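Local structure of putative exported protein (Bordetella pertussis, 2DVZ) at residues R22-F27 / A66-R71; S80-S85 / G244-K249; A88-C93 / G150-L155; F106-N111 / E290-I295. The protein probably acts as a periplasmic solute receptor that captures glutamate in a cleft and delivers it to a carboxylate transport system. All coordinates share one frame; numbering follows the deposited sequence.

Contact 1: residues R22-F27 / A66-R71. With GLU (glutamic acid), chain G.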
loop_
_atom_site.group_PDB
_atom_site.type_symbol
_atom_site.label_atom_id
_atom_site.label_comp_id
_atom_site.label_asym_id
_atom_site.label_seq_id
_atom_site.Cartn_x
_atom_site.Cartn_y
_atom_site.Cartn_z
ATOM N N ARG A 22 14.481 -10.213 10.874
ATOM C CA ARG A 22 13.048 -10.275 10.904
ATOM C C ARG A 22 12.556 -9.061 10.105
ATOM O O ARG A 22 13.080 -7.941 10.241
ATOM C CB ARG A 22 12.524 -10.227 12.356
ATOM C CG ARG A 22 12.952 -11.430 13.235
ATOM C CD ARG A 22 12.693 -11.198 14.761
ATOM N NE ARG A 22 11.309 -10.799 15.022
ATOM C CZ ARG A 22 10.933 -9.885 15.921
ATOM N NH1 ARG A 22 11.839 -9.248 16.676
ATOM N NH2 ARG A 22 9.635 -9.585 16.048
ATOM N N VAL A 23 11.563 -9.304 9.257
ATOM C CA VAL A 23 10.924 -8.232 8.526
ATOM C C VAL A 23 9.441 -8.301 8.817
ATOM O O VAL A 23 8.765 -9.262 8.469
ATOM C CB VAL A 23 11.190 -8.299 7.004
ATOM C CG1 VAL A 23 10.493 -7.059 6.267
ATOM C CG2 VAL A 23 12.720 -8.312 6.730
ATOM N N ILE A 24 8.948 -7.272 9.471
ATOM C CA ILE A 24 7.561 -7.195 9.845
ATOM C C ILE A 24 6.746 -6.517 8.750
ATOM O O ILE A 24 6.981 -5.358 8.376
ATOM C CB ILE A 24 7.369 -6.468 11.220
ATOM C CG1 ILE A 24 8.076 -7.229 12.369
ATOM C CG2 ILE A 24 5.883 -6.288 11.562
ATOM C CD1 ILE A 24 8.139 -6.355 13.736
ATOM N N VAL A 25 5.752 -7.262 8.273
ATOM C CA VAL A 25 4.745 -6.760 7.354
ATOM C C VAL A 25 3.462 -6.455 8.154
ATOM O O VAL A 25 2.807 -7.368 8.674
ATOM C CB VAL A 25 4.546 -7.771 6.166
ATOM C CG1 VAL A 25 3.297 -7.461 5.328
ATOM C CG2 VAL A 25 5.782 -7.777 5.318
ATOM N N PRO A 26 3.107 -5.162 8.270
ATOM C CA PRO A 26 1.974 -4.758 9.100
ATOM C C PRO A 26 0.593 -5.060 8.482
ATOM O O PRO A 26 -0.387 -4.434 8.831
ATOM C CB PRO A 26 2.227 -3.264 9.283
ATOM C CG PRO A 26 2.836 -2.872 7.937
ATOM C CD PRO A 26 3.772 -4.002 7.659
ATOM N N PHE A 27 0.516 -6.066 7.606
ATOM C CA PHE A 27 -0.741 -6.464 6.984
ATOM C C PHE A 27 -0.787 -7.970 6.821
ATOM O O PHE A 27 0.237 -8.633 6.823
ATOM C CB PHE A 27 -0.921 -5.770 5.629
ATOM C CG PHE A 27 -1.279 -4.345 5.751
ATOM C CD1 PHE A 27 -2.596 -3.972 6.088
ATOM C CD2 PHE A 27 -0.313 -3.354 5.587
ATOM C CE1 PHE A 27 -2.946 -2.650 6.247
ATOM C CE2 PHE A 27 -0.664 -2.001 5.737
ATOM C CZ PHE A 27 -1.988 -1.652 6.069
ATOM N N ALA A 66 3.005 -1.925 12.995
ATOM C CA ALA A 66 3.929 -0.779 13.020
ATOM C C ALA A 66 4.359 -0.407 14.441
ATOM O O ALA A 66 5.456 0.118 14.622
ATOM C CB ALA A 66 3.371 0.448 12.284
ATOM N N SER A 67 3.492 -0.650 15.429
ATOM C CA SER A 67 3.749 -0.228 16.815
ATOM C C SER A 67 4.770 -1.175 17.374
ATOM O O SER A 67 5.707 -0.758 18.059
ATOM C CB SER A 67 2.463 -0.239 17.658
ATOM O OG SER A 67 1.516 0.734 17.173
ATOM N N GLU A 68 4.607 -2.445 17.029
ATOM C CA GLU A 68 5.569 -3.501 17.346
ATOM C C GLU A 68 6.962 -3.296 16.744
ATOM O O GLU A 68 7.986 -3.472 17.430
ATOM C CB GLU A 68 5.045 -4.859 16.885
ATOM C CG GLU A 68 5.989 -5.955 17.262
ATOM C CD GLU A 68 5.396 -7.333 17.148
ATOM O OE1 GLU A 68 4.276 -7.578 17.715
ATOM O OE2 GLU A 68 6.078 -8.171 16.498
ATOM N N ALA A 69 7.001 -2.954 15.459
ATOM C CA ALA A 69 8.250 -2.654 14.795
ATOM C C ALA A 69 8.946 -1.451 15.463
ATOM O O ALA A 69 10.183 -1.407 15.537
ATOM C CB ALA A 69 7.987 -2.383 13.323
ATOM N N ALA A 70 8.156 -0.487 15.939
ATOM C CA ALA A 70 8.689 0.723 16.554
ATOM C C ALA A 70 9.369 0.462 17.924
ATOM O O ALA A 70 10.283 1.205 18.320
ATOM C CB ALA A 70 7.605 1.771 16.688
ATOM N N ARG A 71 8.934 -0.601 18.614
ATOM C CA ARG A 71 9.469 -0.978 19.927
ATOM C C ARG A 71 10.708 -1.891 19.824
ATOM O O ARG A 71 11.374 -2.168 20.835
ATOM C CB ARG A 71 8.376 -1.658 20.772
ATOM C CG ARG A 71 7.251 -0.721 21.307
ATOM C CD ARG A 71 6.193 -1.556 22.104
ATOM N NE ARG A 71 4.963 -1.841 21.341
ATOM C CZ ARG A 71 4.568 -3.041 20.881
ATOM N NH1 ARG A 71 5.296 -4.150 21.076
ATOM N NH2 ARG A 71 3.422 -3.130 20.222
HETATM N N GLU G . -3.380 -0.688 2.451
HETATM C CA GLU G . -1.950 -1.023 2.599
HETATM C C GLU G . -1.048 0.092 2.096
HETATM O O GLU G . -0.271 -0.020 1.143
HETATM C CB GLU G . -1.644 -2.382 1.977
HETATM C CG GLU G . -2.702 -3.439 2.342
HETATM C CD GLU G . -2.172 -4.842 2.401
HETATM O OE1 GLU G . -0.953 -4.995 2.178
HETATM O OE2 GLU G . -2.966 -5.804 2.700
HETATM O OXT GLU G . -1.050 1.167 2.717
#
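Ile24 points toward Glu68 and Ala69 of helix 63-71, and the contact packs that helix on the sheet of a type II periplasmic binding protein fold. Strands 52-56 and 78-82 run parallel to strand 21-25, one on each side of it, and the helix makes the beta-alpha-beta crossover between them. It therefore lies over the strand that holds Ile24, running at 151° to it, with short-segment axes 8.9 Å apart. Glu68 can be followed outward from the helix. Its CB carries CG anti to the backbone N (chi1 -177°), and CG passes 4.1 Å from Ile24 CD1. Beyond CG the chain runs on extended (chi2 166°) and brings OE2 up beside the same methyl, 3.9 Å from Ile24 CD1. There OE2 also faces Arg22, lying at the edge of the guanidinium and in its plane; the salt bridge is a long one, 3.9 Å from Arg22 NH2. Each charge has its stronger partner elsewhere, Arg22 NE with Glu55 and Glu68 OE2 with Lys57, so an ionic network borders the apolar patch. Ile24 CD1 also rests against Ala69, 4.0 Å from its CB. One turn back, Pro26 CB approaches the backbone of Ala66. Beyond Pro26 the chain turns into the pocket, where Phe27 lays one ring face against the bound glutamate, whose CG stands 3.7 Å above the ring plane, over its centre.

Contact 2: residues S80-S85 / G244-K249. With GLU (glutamic acid), chain G.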
loop_
_atom_site.group_PDB
_atom_site.type_symbol
_atom_site.label_atom_id
_atom_site.label_comp_id
_atom_site.label_asym_id
_atom_site.label_seq_id
_atom_site.Cartn_x
_atom_site.Cartn_y
_atom_site.Cartn_z
ATOM N N SER A 80 10.930 -3.454 9.252
ATOM C CA SER A 80 9.517 -3.425 8.902
ATOM C C SER A 80 9.312 -2.771 7.539
ATOM O O SER A 80 10.235 -2.135 6.996
ATOM C CB SER A 80 8.662 -2.749 10.005
ATOM O OG SER A 80 8.939 -1.353 10.110
ATOM N N ILE A 81 8.111 -2.981 6.974
ATOM C CA ILE A 81 7.737 -2.437 5.675
ATOM C C ILE A 81 6.912 -1.177 5.851
ATOM O O ILE A 81 5.821 -1.235 6.438
ATOM C CB ILE A 81 6.966 -3.472 4.799
ATOM C CG1 ILE A 81 7.756 -4.771 4.673
ATOM C CG2 ILE A 81 6.726 -2.911 3.368
ATOM C CD1 ILE A 81 9.159 -4.583 4.038
ATOM N N ALA A 82 7.439 -0.046 5.355
ATOM C CA ALA A 82 6.703 1.221 5.372
ATOM C C ALA A 82 5.625 1.145 4.324
ATOM O O ALA A 82 5.849 0.602 3.227
ATOM C CB ALA A 82 7.615 2.418 5.095
ATOM N N THR A 83 4.455 1.684 4.669
ATOM C CA THR A 83 3.307 1.726 3.781
ATOM C C THR A 83 2.697 3.074 4.027
ATOM O O THR A 83 2.971 3.693 5.064
ATOM C CB THR A 83 2.253 0.665 4.142
ATOM O OG1 THR A 83 1.716 0.969 5.428
ATOM C CG2 THR A 83 2.836 -0.756 4.136
ATOM N N VAL A 84 1.869 3.547 3.093
ATOM C CA VAL A 84 1.207 4.827 3.283
ATOM C C VAL A 84 0.192 4.765 4.442
ATOM O O VAL A 84 -0.065 5.774 5.094
ATOM C CB VAL A 84 0.609 5.419 1.942
ATOM C CG1 VAL A 84 -0.082 6.743 2.215
ATOM C CG2 VAL A 84 1.710 5.650 0.906
ATOM N N SER A 85 -0.388 3.595 4.691
ATOM C CA SER A 85 -1.286 3.419 5.820
ATOM C C SER A 85 -0.528 3.717 7.118
ATOM O O SER A 85 -0.980 4.493 7.952
ATOM C CB SER A 85 -1.863 1.995 5.857
ATOM O OG SER A 85 -2.797 1.806 4.796
ATOM N N GLY A 244 8.402 0.470 1.313
ATOM C CA GLY A 244 9.815 0.614 1.608
ATOM C C GLY A 244 10.254 -0.061 2.891
ATOM O O GLY A 244 9.467 -0.733 3.562
ATOM N N LEU A 245 11.524 0.145 3.239
ATOM C CA LEU A 245 12.132 -0.568 4.325
ATOM C C LEU A 245 12.467 0.414 5.449
ATOM O O LEU A 245 12.985 1.484 5.207
ATOM C CB LEU A 245 13.357 -1.350 3.833
ATOM C CG LEU A 245 13.961 -2.380 4.804
ATOM C CD1 LEU A 245 13.010 -3.558 5.225
ATOM C CD2 LEU A 245 15.206 -2.922 4.197
ATOM N N LEU A 246 12.141 0.018 6.675
ATOM C CA LEU A 246 12.313 0.849 7.869
ATOM C C LEU A 246 13.104 0.071 8.880
ATOM O O LEU A 246 12.953 -1.157 9.015
ATOM C CB LEU A 246 10.946 1.167 8.494
ATOM C CG LEU A 246 9.954 1.982 7.639
ATOM C CD1 LEU A 246 8.577 2.066 8.338
ATOM C CD2 LEU A 246 10.504 3.415 7.206
ATOM N N ALA A 247 13.951 0.790 9.591
ATOM C CA ALA A 247 14.564 0.288 10.820
ATOM C C ALA A 247 14.135 1.189 12.006
ATOM O O ALA A 247 13.707 2.361 11.809
ATOM C CB ALA A 247 16.093 0.250 10.677
ATOM N N PRO A 248 14.262 0.658 13.243
ATOM C CA PRO A 248 13.980 1.538 14.379
ATOM C C PRO A 248 14.910 2.744 14.385
ATOM O O PRO A 248 16.061 2.684 13.898
ATOM C CB PRO A 248 14.222 0.633 15.619
ATOM C CG PRO A 248 14.165 -0.805 15.075
ATOM C CD PRO A 248 14.684 -0.698 13.666
ATOM N N LYS A 249 14.410 3.846 14.905
ATOM C CA LYS A 249 15.255 5.035 15.110
ATOM C C LYS A 249 16.524 4.667 15.938
ATOM O O LYS A 249 16.455 3.978 16.960
ATOM C CB LYS A 249 14.438 6.140 15.793
ATOM C CG LYS A 249 15.177 7.497 15.959
ATOM C CD LYS A 249 15.041 8.444 14.711
ATOM C CE LYS A 249 14.967 9.955 15.175
ATOM N NZ LYS A 249 14.105 10.211 16.461
HETATM N N GLU G . -3.380 -0.688 2.451
HETATM C CA GLU G . -1.950 -1.023 2.599
HETATM C C GLU G . -1.048 0.092 2.096
HETATM O O GLU G . -0.271 -0.020 1.143
HETATM C CB GLU G . -1.644 -2.382 1.977
HETATM C CG GLU G . -2.702 -3.439 2.342
HETATM C CD GLU G . -2.172 -4.842 2.401
HETATM O OE1 GLU G . -0.953 -4.995 2.178
HETATM O OE2 GLU G . -2.966 -5.804 2.700
HETATM O OXT GLU G . -1.050 1.167 2.717
HETATM O O HOH W 1 11.217 -1.003 11.343
#
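Ser80 pairs with Leu246 through two backbone bonds, Ser80 N to Leu246 O and Leu246 N to Ser80 O (2.9 Å). Its hydroxyl adds a bridge: OG lies 2.6 Å from a water, which in turn donates a weak bond to Leu246 O. Ile81 is next, in a non-hydrogen-bonded pair with Leu245. Both side chains go to the face opposite Ser80, and their CD1 methyls meet at 4.2 Å. The CA of Ile81 makes a CH...O contact with Gly244 O at 3.2 Å. That carbonyl takes a second donor, Ala82 N at 2.8 Å, which stands 46° out of its plane. Strand 78-82 is here joined antiparallel to strand 241-248, although its other neighbour in the mixed sheet, 21-25, runs parallel to it. Gly244 N returns a bond to Ala82 O. Back on the Ser80 face, Ala82 CB is pressed tightly against Leu246 CD1, 3.4 Å away, with Phe291 of helix 288-307 packed on both. Thr83 then leaves the sheet and takes the N-cap position of helix 84-93. In that helix's first turn Ser85 grips one carboxylate oxygen of the bound glutamate twice, with N at 3.2 Å and OG at 2.8 Å from GLU OXT.

Contact 3: residues A88-C93 / G150-L155. With GLU (glutamic acid), chain G.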
loop_
_atom_site.group_PDB
_atom_site.type_symbol
_atom_site.label_atom_id
_atom_site.label_comp_id
_atom_site.label_asym_id
_atom_site.label_seq_id
_atom_site.Cartn_x
_atom_site.Cartn_y
_atom_site.Cartn_z
ATOM N N ALA A 88 1.400 7.562 7.204
ATOM C CA ALA A 88 0.657 8.791 6.912
ATOM C C ALA A 88 -0.798 8.783 7.393
ATOM O O ALA A 88 -1.233 9.709 8.076
ATOM C CB ALA A 88 0.708 9.072 5.389
ATOM N N VAL A 89 -1.560 7.756 7.010
ATOM C CA VAL A 89 -3.008 7.784 7.233
ATOM C C VAL A 89 -3.367 7.388 8.662
ATOM O O VAL A 89 -4.218 8.021 9.276
ATOM C CB VAL A 89 -3.814 6.930 6.188
ATOM C CG1 VAL A 89 -5.326 7.212 6.295
ATOM C CG2 VAL A 89 -3.333 7.183 4.780
ATOM N N ASN A 90 -2.748 6.340 9.185
ATOM C CA ASN A 90 -2.986 5.971 10.586
ATOM C C ASN A 90 -2.742 7.070 11.615
ATOM O O ASN A 90 -3.565 7.264 12.510
ATOM C CB ASN A 90 -2.224 4.714 10.974
ATOM C CG ASN A 90 -3.144 3.606 11.384
ATOM O OD1 ASN A 90 -3.890 3.741 12.352
ATOM N ND2 ASN A 90 -3.109 2.505 10.661
ATOM N N PRO A 91 -1.572 7.740 11.533
ATOM C CA PRO A 91 -1.296 8.986 12.223
ATOM C C PRO A 91 -2.422 10.007 12.115
ATOM O O PRO A 91 -2.776 10.596 13.124
ATOM C CB PRO A 91 -0.032 9.480 11.507
ATOM C CG PRO A 91 0.677 8.247 11.189
ATOM C CD PRO A 91 -0.368 7.260 10.813
ATOM N N ALA A 92 -2.968 10.217 10.915
ATOM C CA ALA A 92 -4.039 11.198 10.701
ATOM C C ALA A 92 -5.413 10.709 11.216
ATOM O O ALA A 92 -6.242 11.518 11.666
ATOM C CB ALA A 92 -4.112 11.625 9.218
ATOM N N CYS A 93 -5.631 9.393 11.170
ATOM C CA CYS A 93 -6.860 8.756 11.621
ATOM C C CYS A 93 -6.950 8.676 13.154
ATOM O O CYS A 93 -8.057 8.761 13.731
ATOM C CB CYS A 93 -6.932 7.340 11.039
ATOM S SG CYS A 93 -8.477 6.397 11.311
ATOM N N GLY A 150 -8.253 -1.784 5.911
ATOM C CA GLY A 150 -8.414 -1.391 7.308
ATOM C C GLY A 150 -8.904 0.025 7.525
ATOM O O GLY A 150 -8.644 0.937 6.712
ATOM N N THR A 151 -9.566 0.228 8.668
ATOM C CA THR A 151 -10.208 1.495 8.985
ATOM C C THR A 151 -9.327 2.740 8.946
ATOM O O THR A 151 -9.817 3.832 8.584
ATOM C CB THR A 151 -10.941 1.430 10.335
ATOM O OG1 THR A 151 -11.993 0.463 10.217
ATOM C CG2 THR A 151 -11.520 2.817 10.730
ATOM N N CYS A 152 -8.067 2.618 9.333
ATOM C CA CYS A 152 -7.211 3.798 9.368
ATOM C C CYS A 152 -6.133 3.757 8.276
ATOM O O CYS A 152 -5.119 4.471 8.343
ATOM C CB CYS A 152 -6.617 3.975 10.781
ATOM S SG CYS A 152 -7.867 4.579 11.990
ATOM N N GLY A 153 -6.384 2.928 7.264
ATOM C CA GLY A 153 -5.453 2.689 6.198
ATOM C C GLY A 153 -5.736 3.536 4.982
ATOM O O GLY A 153 -6.812 4.147 4.869
ATOM N N VAL A 154 -4.761 3.545 4.054
ATOM C CA VAL A 154 -4.879 4.310 2.821
ATOM C C VAL A 154 -6.044 3.928 1.901
ATOM O O VAL A 154 -6.524 4.759 1.147
ATOM C CB VAL A 154 -3.515 4.369 2.028
ATOM C CG1 VAL A 154 -3.171 3.061 1.457
ATOM C CG2 VAL A 154 -3.591 5.425 0.941
ATOM N N LEU A 155 -6.501 2.685 1.946
ATOM C CA LEU A 155 -7.551 2.264 1.037
ATOM C C LEU A 155 -8.935 2.677 1.547
ATOM O O LEU A 155 -9.805 2.935 0.741
ATOM C CB LEU A 155 -7.428 0.757 0.718
ATOM C CG LEU A 155 -6.040 0.403 0.128
ATOM C CD1 LEU A 155 -5.829 -1.067 0.116
ATOM C CD2 LEU A 155 -5.860 1.008 -1.279
HETATM N N GLU G . -3.380 -0.688 2.451
HETATM C CA GLU G . -1.950 -1.023 2.599
HETATM C C GLU G . -1.048 0.092 2.096
HETATM O O GLU G . -0.271 -0.020 1.143
HETATM C CB GLU G . -1.644 -2.382 1.977
HETATM C CG GLU G . -2.702 -3.439 2.342
HETATM C CD GLU G . -2.172 -4.842 2.401
HETATM O OE1 GLU G . -0.953 -4.995 2.178
HETATM O OE2 GLU G . -2.966 -5.804 2.700
HETATM O OXT GLU G . -1.050 1.167 2.717
#
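A disulfide ties the last turn of helix 84-93 to the loop that leads into helix 154-166: Cys93 SG and Cys152 SG are bonded at 2.0 Å. The sulfur of Cys93 leaves the helix on the side away from its backbone N (chi1 -173°), which carries it to the loop. The bridge is closed with a torsion of only -52° about the S-S bond, and the two CB atoms are accordingly close, 3.4 Å between Cys93 CB and Cys152 CB. Cys152 sits within a type I turn from Gly150 to Gly153, closed by Gly153 N bonding to Gly150 O. Asn90 flanks the bridge. Its OD1 lies 3.2 Å from Cys152 CB, while ND2 is held by Ala60 O. One turn of helix before Cys93, Val89 lies along the loop: CG1 packs on Cys152 O at 3.4 Å, and CG2 lies 3.9 Å from Val154 CB, the two valines crossing at about a right angle. Gly153 is the N-cap of helix 154-166, and just inside that helix Val154 CG1 comes within 3.1 Å of GLU OXT while Leu155 CD1 lies 3.4 Å from GLU N. The bridge being oxidised suits an exported protein. As a covalent link it holds together two chain segments that both lead to the ligand, and it probably limits how far they can move apart.

Contact 4: residues F106-N111 / E290-I295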
loop_
_atom_site.group_PDB
_atom_site.type_symbol
_atom_site.label_atom_id
_atom_site.label_comp_id
_atom_site.label_asym_id
_atom_site.label_seq_id
_atom_site.Cartn_x
_atom_site.Cartn_y
_atom_site.Cartn_z
ATOM N N PHE A 106 11.149 5.831 13.409
ATOM C CA PHE A 106 11.772 4.992 12.388
ATOM C C PHE A 106 12.944 5.660 11.712
ATOM O O PHE A 106 12.897 6.835 11.432
ATOM C CB PHE A 106 10.716 4.526 11.359
ATOM C CG PHE A 106 9.662 3.671 11.974
ATOM C CD1 PHE A 106 9.963 2.364 12.342
ATOM C CD2 PHE A 106 8.401 4.208 12.312
ATOM C CE1 PHE A 106 9.007 1.583 12.960
ATOM C CE2 PHE A 106 7.432 3.412 12.949
ATOM C CZ PHE A 106 7.742 2.109 13.253
ATOM N N GLN A 107 13.989 4.882 11.464
ATOM C CA GLN A 107 15.031 5.239 10.518
ATOM C C GLN A 107 14.624 4.653 9.144
ATOM O O GLN A 107 14.554 3.428 8.975
ATOM C CB GLN A 107 16.434 4.729 10.992
ATOM C CG GLN A 107 17.560 4.800 9.938
ATOM C CD GLN A 107 17.832 6.218 9.488
ATOM O OE1 GLN A 107 18.120 7.047 10.293
ATOM N NE2 GLN A 107 17.680 6.505 8.207
ATOM N N PRO A 108 14.365 5.532 8.149
ATOM C CA PRO A 108 14.157 5.025 6.774
ATOM C C PRO A 108 15.400 4.413 6.129
ATOM O O PRO A 108 16.503 4.909 6.309
ATOM C CB PRO A 108 13.744 6.263 5.987
ATOM C CG PRO A 108 13.277 7.232 7.036
ATOM C CD PRO A 108 14.205 6.984 8.215
ATOM N N VAL A 109 15.203 3.326 5.377
ATOM C CA VAL A 109 16.291 2.711 4.666
ATOM C C VAL A 109 16.189 3.068 3.169
ATOM O O VAL A 109 17.129 3.634 2.594
ATOM C CB VAL A 109 16.299 1.186 4.901
ATOM C CG1 VAL A 109 17.361 0.530 4.045
ATOM C CG2 VAL A 109 16.516 0.887 6.425
ATOM N N THR A 110 15.043 2.733 2.568
ATOM C CA THR A 110 14.797 2.911 1.136
ATOM C C THR A 110 13.347 2.598 0.753
ATOM O O THR A 110 12.677 1.727 1.346
ATOM C CB THR A 110 15.767 2.066 0.259
ATOM O OG1 THR A 110 15.817 2.604 -1.070
ATOM C CG2 THR A 110 15.351 0.596 0.230
ATOM N N ASN A 111 12.873 3.348 -0.235
ATOM C CA ASN A 111 11.652 3.039 -0.939
ATOM C C ASN A 111 11.955 1.947 -1.955
ATOM O O ASN A 111 12.741 2.148 -2.879
ATOM C CB ASN A 111 11.124 4.322 -1.586
ATOM C CG ASN A 111 9.839 4.133 -2.370
ATOM O OD1 ASN A 111 9.363 3.017 -2.599
ATOM N ND2 ASN A 111 9.258 5.243 -2.777
ATOM N N GLU A 290 15.656 10.593 0.700
ATOM C CA GLU A 290 14.650 10.769 -0.349
ATOM C C GLU A 290 13.353 10.100 0.095
ATOM O O GLU A 290 12.257 10.680 -0.068
ATOM C CB GLU A 290 15.178 10.242 -1.694
ATOM C CG GLU A 290 16.185 11.205 -2.384
ATOM C CD GLU A 290 16.969 10.527 -3.516
ATOM O OE1 GLU A 290 17.514 11.233 -4.397
ATOM O OE2 GLU A 290 17.037 9.275 -3.549
ATOM N N PHE A 291 13.482 8.916 0.702
ATOM C CA PHE A 291 12.334 8.208 1.269
ATOM C C PHE A 291 11.678 9.002 2.418
ATOM O O PHE A 291 10.448 9.149 2.455
ATOM C CB PHE A 291 12.740 6.788 1.698
ATOM C CG PHE A 291 11.569 5.875 2.029
ATOM C CD1 PHE A 291 10.320 6.011 1.362
ATOM C CD2 PHE A 291 11.731 4.832 2.963
ATOM C CE1 PHE A 291 9.254 5.168 1.648
ATOM C CE2 PHE A 291 10.670 3.967 3.258
ATOM C CZ PHE A 291 9.411 4.141 2.590
ATOM N N ALA A 292 12.494 9.547 3.327
ATOM C CA ALA A 292 11.970 10.356 4.456
ATOM C C ALA A 292 11.152 11.535 3.939
ATOM O O ALA A 292 10.153 11.939 4.550
ATOM C CB ALA A 292 13.114 10.849 5.371
ATOM N N LYS A 293 11.592 12.086 2.810
ATOM C CA LYS A 293 10.902 13.208 2.173
ATOM C C LYS A 293 9.528 12.756 1.592
ATOM O O LYS A 293 8.527 13.450 1.732
ATOM C CB LYS A 293 11.802 13.870 1.125
ATOM C CG LYS A 293 11.056 14.959 0.339
ATOM C CD LYS A 293 11.901 15.751 -0.649
ATOM C CE LYS A 293 11.031 16.871 -1.270
ATOM N NZ LYS A 293 11.751 17.611 -2.389
ATOM N N GLU A 294 9.496 11.585 0.979
ATOM C CA GLU A 294 8.270 10.940 0.524
ATOM C C GLU A 294 7.329 10.652 1.676
ATOM O O GLU A 294 6.137 10.954 1.585
ATOM C CB GLU A 294 8.596 9.642 -0.244
ATOM C CG GLU A 294 9.312 9.946 -1.582
ATOM C CD GLU A 294 9.893 8.746 -2.265
ATOM O OE1 GLU A 294 10.275 7.739 -1.617
ATOM O OE2 GLU A 294 9.982 8.830 -3.501
ATOM N N ILE A 295 7.884 10.123 2.773
ATOM C CA ILE A 295 7.110 9.823 3.964
ATOM C C ILE A 295 6.418 11.046 4.497
ATOM O O ILE A 295 5.213 10.983 4.803
ATOM C CB ILE A 295 7.964 9.129 5.090
ATOM C CG1 ILE A 295 8.274 7.680 4.684
ATOM C CG2 ILE A 295 7.230 9.213 6.454
ATOM C CD1 ILE A 295 9.445 7.063 5.392
#
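Pro108, whose ring meets helix 288-307, has its carbonyl oxygen held by the neighbouring side chain: Gln107 NE2 donates to Pro108 O at 2.7 Å with an N-H...O angle of 159°, and the acceptor lies close to the amide plane of Gln107. The ring itself points to the helix, with CG 4.0 Å from Ala292 CB and 4.2 Å from Ile295 CD1, and CB beside Phe291 CD2. Phe291 contributes the largest share. With CG anti to its backbone N (chi1 -168°), the ring reaches over the strand and is sandwiched. Ile295 CD1, from the next turn of the same helix, stands 3.8 Å above the centre of one face. Asn111 N lies 3.6 Å above the other, offset toward the rim. This strand belongs to the mixed sheet and the helix covers it almost perpendicularly, at 87° with short-segment axes 7.7 Å apart. Opposite Leu245 of strand 241-248 the strand fits two residues, Val109 and Thr110, in place of one: a classic beta bulge. At the bulge itself the backbone lies against the ring, Thr110 C being 3.5 Å from Phe291 CD2. Asn111 CB touches the other ortho carbon, CD1, and Trp242 meets Phe291 edge-to-face. Glu294 OE1 comes 3.5 Å from Asn111 CB. Asn286 ties strand and helix together from outside, bonding Glu294 OE1 through ND2, Asn111 N through OD1 and Thr110 OG1 through its backbone O.

Contacts 1, 2 and 4 all reach the same mixed sheet. Contacts 1 and 2 have centres about 8 Å apart and lie on neighbouring strands, joined at Ile24 O and Ile81 N (3.0 Å). Contact 4 lies equally near contact 2, across strand 241-248, where Ala247 O meets Gln107 N at 2.6 Å. Phe106 of contact 4 also packs its ring on helix 63-71 of contact 1. Contacts 2 and 3 have centres about 15 Å apart, yet helix 84-93 runs from one to the other, and Ser85 OG reaches Val154 N at 2.7 Å. Contacts 1, 2 and 3 all touch the bound glutamate, whereas the side chain of Phe291 in contact 4 is about 11 Å from it.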